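PDB 5BU9: beta-N-acetylhexosaminidase from Beutenbergia cavernae, which probably hydrolyses terminal non-reducing N-acetyl-D-hexosamine residues in N-acetyl-beta-D-hexosaminides, as a member of glycoside hydrolase family 3. Local coordinates for residues Ser94-Ala99 and Thr115-Glu120; Ala108-Asp113 and Ala167-Ala172. All coordinates share one frame; numbering follows the deposited sequence.

Contact 1: Ser94-Ala99 and Thr115-Glu120; sequences SDIPTA and TTWGAE
S94 and E120 carry the polar half of this contact, the carboxylate taking two hydrogen bonds from one residue. The backbone N-H of S94 donates to E120 OE1 (N to OE1 2.9 Å); the bond is nearly straight at the hydrogen (170°) but reaches the oxygen from above the carboxylate plane. The hydroxyl S94 OG donates to E120 OE2 at 2.5 Å, a very short bond. With OG anti to its own carbonyl carbon (chi1 -57°), the hydroxyl lies beside the S94 backbone N, which explains how one carboxylate can engage both donors. In the family 3 N-terminal domain, of TIM-barrel type, these bonds fix an irregular loop following strand 85-86 against helix 107-123; Q86, through its side-chain amide, holds the same loop at S94 O and I96 N.

The apolar half is built on the indole of W117. The CG2 methyl of I96 sits 3.5 Å from the centroid of the six-membered ring and only 3° off its normal, a CH-pi contact over one face, while I96 CD1 reaches back to W117 CG. P97 CD approaches W117 CZ2 obliquely at 3.8 Å, and S94 OG lies at the ring edge, 3.6 Å from W117 CD1. Were W117 replaced by alanine, I96 CG2 would probably lose the ring face it packs on, and a gap would be likely to open between loop and helix where I96 and P97 now meet the indole.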
loop_
_atom_site.group_PDB
_atom_site.type_symbol
_atom_site.label_atom_id
_atom_site.label_comp_id
_atom_site.label_asym_id
_atom_site.label_seq_id
_atom_site.Cartn_x
_atom_site.Cartn_y
_atom_site.Cartn_z
ATOM N N SER A 94 13.526 16.713 -0.517
ATOM C CA SER A 94 13.038 17.605 0.543
ATOM C C SER A 94 13.008 16.904 1.904
ATOM O O SER A 94 12.950 15.678 1.967
ATOM C CB SER A 94 11.641 18.108 0.205
ATOM O OG SER A 94 11.682 18.756 -1.048
ATOM N N ASP A 95 13.077 17.670 2.991
ATOM C CA ASP A 95 12.732 17.130 4.305
ATOM C C ASP A 95 11.249 17.422 4.476
ATOM O O ASP A 95 10.862 18.543 4.795
ATOM C CB ASP A 95 13.572 17.739 5.447
ATOM C CG ASP A 95 15.053 17.302 5.408
ATOM O OD1 ASP A 95 15.326 16.083 5.272
ATOM O OD2 ASP A 95 15.952 18.176 5.518
ATOM N N ILE A 96 10.436 16.395 4.247
ATOM C CA ILE A 96 8.993 16.505 4.238
ATOM C C ILE A 96 8.461 16.511 5.671
ATOM O O ILE A 96 8.809 15.648 6.441
ATOM C CB ILE A 96 8.392 15.358 3.442
ATOM C CG1 ILE A 96 9.050 15.273 2.058
ATOM C CG2 ILE A 96 6.911 15.556 3.301
ATOM C CD1 ILE A 96 8.610 14.031 1.237
ATOM N N PRO A 97 7.615 17.496 6.023
ATOM C CA PRO A 97 7.037 17.569 7.375
ATOM C C PRO A 97 6.081 16.405 7.675
ATOM O O PRO A 97 5.710 15.683 6.753
ATOM C CB PRO A 97 6.290 18.921 7.372
ATOM C CG PRO A 97 6.245 19.373 5.952
ATOM C CD PRO A 97 7.349 18.710 5.233
ATOM N N THR A 98 5.725 16.210 8.948
ATOM C CA THR A 98 4.740 15.204 9.349
ATOM C C THR A 98 3.439 15.544 8.635
ATOM O O THR A 98 3.223 16.711 8.298
ATOM C CB THR A 98 4.497 15.191 10.884
ATOM O OG1 THR A 98 3.965 16.460 11.294
ATOM C CG2 THR A 98 5.785 14.939 11.647
ATOM N N ALA A 99 2.594 14.539 8.389
ATOM C CA ALA A 99 1.272 14.780 7.826
ATOM C C ALA A 99 0.495 15.731 8.729
ATOM O O ALA A 99 -0.355 16.490 8.257
ATOM C CB ALA A 99 0.497 13.460 7.636
ATOM N N THR A 115 3.602 18.431 -5.069
ATOM C CA THR A 115 4.041 18.351 -6.459
ATOM C C THR A 115 5.572 18.281 -6.495
ATOM O O THR A 115 6.176 17.497 -7.237
ATOM C CB THR A 115 3.555 19.558 -7.270
ATOM O OG1 THR A 115 2.132 19.641 -7.185
ATOM C CG2 THR A 115 3.985 19.439 -8.730
ATOM N N THR A 116 6.195 19.118 -5.682
ATOM C CA THR A 116 7.638 19.124 -5.552
ATOM C C THR A 116 8.117 17.770 -5.041
ATOM O O THR A 116 9.015 17.179 -5.636
ATOM C CB THR A 116 8.090 20.235 -4.612
ATOM O OG1 THR A 116 7.595 21.483 -5.104
ATOM C CG2 THR A 116 9.612 20.283 -4.504
ATOM N N TRP A 117 7.506 17.273 -3.960
ATOM C CA TRP A 117 7.919 15.990 -3.346
ATOM C C TRP A 117 7.772 14.865 -4.351
ATOM O O TRP A 117 8.635 14.000 -4.480
ATOM C CB TRP A 117 7.089 15.683 -2.097
ATOM C CG TRP A 117 7.207 16.755 -1.092
ATOM C CD1 TRP A 117 8.249 17.623 -0.953
ATOM C CD2 TRP A 117 6.240 17.125 -0.099
ATOM N NE1 TRP A 117 7.999 18.504 0.072
ATOM C CE2 TRP A 117 6.770 18.222 0.609
ATOM C CE3 TRP A 117 4.984 16.635 0.261
ATOM C CZ2 TRP A 117 6.090 18.825 1.671
ATOM C CZ3 TRP A 117 4.310 17.238 1.302
ATOM C CH2 TRP A 117 4.861 18.323 1.991
ATOM N N GLY A 118 6.667 14.889 -5.080
ATOM C CA GLY A 118 6.443 13.920 -6.138
ATOM C C GLY A 118 7.482 13.928 -7.246
ATOM O O GLY A 118 7.866 12.855 -7.720
ATOM N N ALA A 119 7.931 15.124 -7.652
ATOM C CA ALA A 119 8.916 15.273 -8.731
ATOM C C ALA A 119 10.250 14.601 -8.345
ATOM O O ALA A 119 10.937 14.001 -9.180
ATOM C CB ALA A 119 9.133 16.760 -9.062
ATOM N N GLU A 120 10.594 14.706 -7.064
ATOM C CA GLU A 120 11.788 14.088 -6.520
ATOM C C GLU A 120 11.610 12.574 -6.551
ATOM O O GLU A 120 12.512 11.857 -6.957
ATOM C CB GLU A 120 12.046 14.590 -5.096
ATOM C CG GLU A 120 12.155 16.116 -4.973
ATOM C CD GLU A 120 12.062 16.604 -3.523
ATOM O OE1 GLU A 120 11.720 15.791 -2.638
ATOM O OE2 GLU A 120 12.317 17.804 -3.266
#

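Contact 2: Ala108-Asp113 and Ala167-Ala172; sequences ATLQAD and ANAFSA
Q111 and A169 are the nearest CA pair of segments 108-113 and 167-172, 4.7 Å apart. The segment axes come within 7.4 Å and run in the same general direction, crossing at -33°. Small residues account for this closeness: A169 and A172 both point their methyls toward the partner helix.

Apolar packing begins at A169, whose CB lies 4.1 Å from Q111 CB and 4.4 Å from L110 CG. L110 is directed toward helix 160-176, and its CG is also near the backbone N of F170. The aliphatic stem of Q111 runs on past A169 to A172. Its CG is anti to the backbone N (chi1 178°) and the chain stays extended beyond, which carries the terminal amide to the A172 methyl; A172 CB is 3.6 Å from Q111 CD and equally near NE2, so the flat amide group rests on a methyl.

The polar component is slight and involves no hydrogen bond across the pair. Q111 CA makes a CA-H...O contact with A169 O at 3.6 Å, with 136° at the hydrogen, and CG of the same side chain passes that oxygen too. Beside the interface, P107 touches A169, and Q102 touches both L110 and F170.

This is close packing of two roughly parallel helices, with alanines on the 160-176 side, an arrangement expected among the outer helices of a TIM-barrel-type domain.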
loop_
_atom_site.group_PDB
_atom_site.type_symbol
_atom_site.label_atom_id
_atom_site.label_comp_id
_atom_site.label_asym_id
_atom_site.label_seq_id
_atom_site.Cartn_x
_atom_site.Cartn_y
_atom_site.Cartn_z
ATOM N N ALA A 108 -4.143 24.201 -1.110
ATOM C CA ALA A 108 -3.423 24.729 -2.266
ATOM C C ALA A 108 -1.897 24.676 -2.058
ATOM O O ALA A 108 -1.143 24.246 -2.939
ATOM C CB ALA A 108 -3.889 26.171 -2.556
ATOM N N THR A 109 -1.453 25.124 -0.889
ATOM C CA THR A 109 -0.033 25.129 -0.552
ATOM C C THR A 109 0.523 23.699 -0.441
ATOM O O THR A 109 1.625 23.415 -0.903
ATOM C CB THR A 109 0.218 25.873 0.776
ATOM O OG1 THR A 109 -0.328 27.194 0.702
ATOM C CG2 THR A 109 1.708 25.945 1.075
ATOM N N LEU A 110 -0.253 22.816 0.179
ATOM C CA LEU A 110 0.116 21.413 0.353
ATOM C C LEU A 110 0.232 20.727 -0.989
ATOM O O LEU A 110 1.172 19.974 -1.207
ATOM C CB LEU A 110 -0.907 20.682 1.218
ATOM C CG LEU A 110 -0.731 19.168 1.425
ATOM C CD1 LEU A 110 0.714 18.819 1.863
ATOM C CD2 LEU A 110 -1.721 18.696 2.460
ATOM N N GLN A 111 -0.721 20.998 -1.881
ATOM C CA GLN A 111 -0.704 20.436 -3.223
ATOM C C GLN A 111 0.549 20.881 -3.995
ATOM O O GLN A 111 1.186 20.080 -4.691
ATOM C CB GLN A 111 -1.964 20.825 -3.999
ATOM C CG GLN A 111 -1.931 20.272 -5.430
ATOM C CD GLN A 111 -3.261 20.363 -6.162
ATOM O OE1 GLN A 111 -4.319 20.572 -5.563
ATOM N NE2 GLN A 111 -3.208 20.177 -7.474
ATOM N N ALA A 112 0.909 22.156 -3.862
ATOM C CA ALA A 112 2.130 22.668 -4.493
ATOM C C ALA A 112 3.377 21.990 -3.910
ATOM O O ALA A 112 4.250 21.556 -4.649
ATOM C CB ALA A 112 2.228 24.182 -4.337
ATOM N N ASP A 113 3.461 21.890 -2.587
ATOM C CA ASP A 113 4.612 21.230 -1.978
ATOM C C ASP A 113 4.639 19.744 -2.355
ATOM O O ASP A 113 5.709 19.173 -2.562
ATOM C CB ASP A 113 4.608 21.410 -0.456
ATOM C CG ASP A 113 4.851 22.874 -0.028
ATOM O OD1 ASP A 113 5.341 23.696 -0.843
ATOM O OD2 ASP A 113 4.555 23.195 1.137
ATOM N N ALA A 167 -5.320 15.278 2.361
ATOM C CA ALA A 167 -4.799 14.084 1.698
ATOM C C ALA A 167 -5.097 14.155 0.208
ATOM O O ALA A 167 -4.271 13.740 -0.615
ATOM C CB ALA A 167 -5.368 12.796 2.305
ATOM N N ASN A 168 -6.252 14.705 -0.156
ATOM C CA ASN A 168 -6.600 14.786 -1.577
ATOM C C ASN A 168 -5.719 15.812 -2.293
ATOM O O ASN A 168 -5.431 15.673 -3.484
ATOM C CB ASN A 168 -8.079 15.137 -1.778
ATOM C CG ASN A 168 -8.991 13.978 -1.479
ATOM O OD1 ASN A 168 -8.536 12.835 -1.364
ATOM N ND2 ASN A 168 -10.289 14.259 -1.349
ATOM N N ALA A 169 -5.306 16.838 -1.553
ATOM C CA ALA A 169 -4.417 17.853 -2.077
ATOM C C ALA A 169 -3.073 17.183 -2.328
ATOM O O ALA A 169 -2.484 17.335 -3.393
ATOM C CB ALA A 169 -4.284 18.985 -1.114
ATOM N N PHE A 170 -2.628 16.394 -1.348
ATOM C CA PHE A 170 -1.342 15.684 -1.419
ATOM C C PHE A 170 -1.357 14.752 -2.633
ATOM O O PHE A 170 -0.441 14.768 -3.435
ATOM C CB PHE A 170 -1.094 14.941 -0.084
ATOM C CG PHE A 170 0.146 14.054 -0.035
ATOM C CD1 PHE A 170 0.124 12.757 -0.546
ATOM C CD2 PHE A 170 1.288 14.475 0.635
ATOM C CE1 PHE A 170 1.227 11.929 -0.447
ATOM C CE2 PHE A 170 2.390 13.646 0.741
ATOM C CZ PHE A 170 2.362 12.362 0.192
ATOM N N SER A 171 -2.427 13.983 -2.775
ATOM C CA SER A 171 -2.580 13.061 -3.894
ATOM C C SER A 171 -2.513 13.817 -5.217
ATOM O O SER A 171 -1.812 13.404 -6.144
ATOM C CB SER A 171 -3.918 12.283 -3.791
ATOM O OG SER A 171 -3.908 11.337 -2.738
ATOM N N ALA A 172 -3.236 14.931 -5.297
ATOM C CA ALA A 172 -3.286 15.721 -6.533
ATOM C C ALA A 172 -1.896 16.199 -6.998
ATOM O O ALA A 172 -1.582 16.123 -8.191
ATOM C CB ALA A 172 -4.222 16.892 -6.363
#

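Helix 107-123 is common to both contacts, whose centres lie about 10 Å apart: its 115-120 part holds the 94-99 loop in contact 1, and its 108-113 part packs on helix 160-176 in contact 2. The indole of W117 joins them directly. W117 CZ3 lies 4.0 Å from L110 CD1, and W117 CE3 the same distance from F170 CE2, so the ring that receives I96 also continues the apolar packing between the helices. Q102 of helix 99-102 touches I96, W117, L110 and F170, thus meeting both contacts. Their centres are about 18 and 19 Å from the chain centre, on the same side of it.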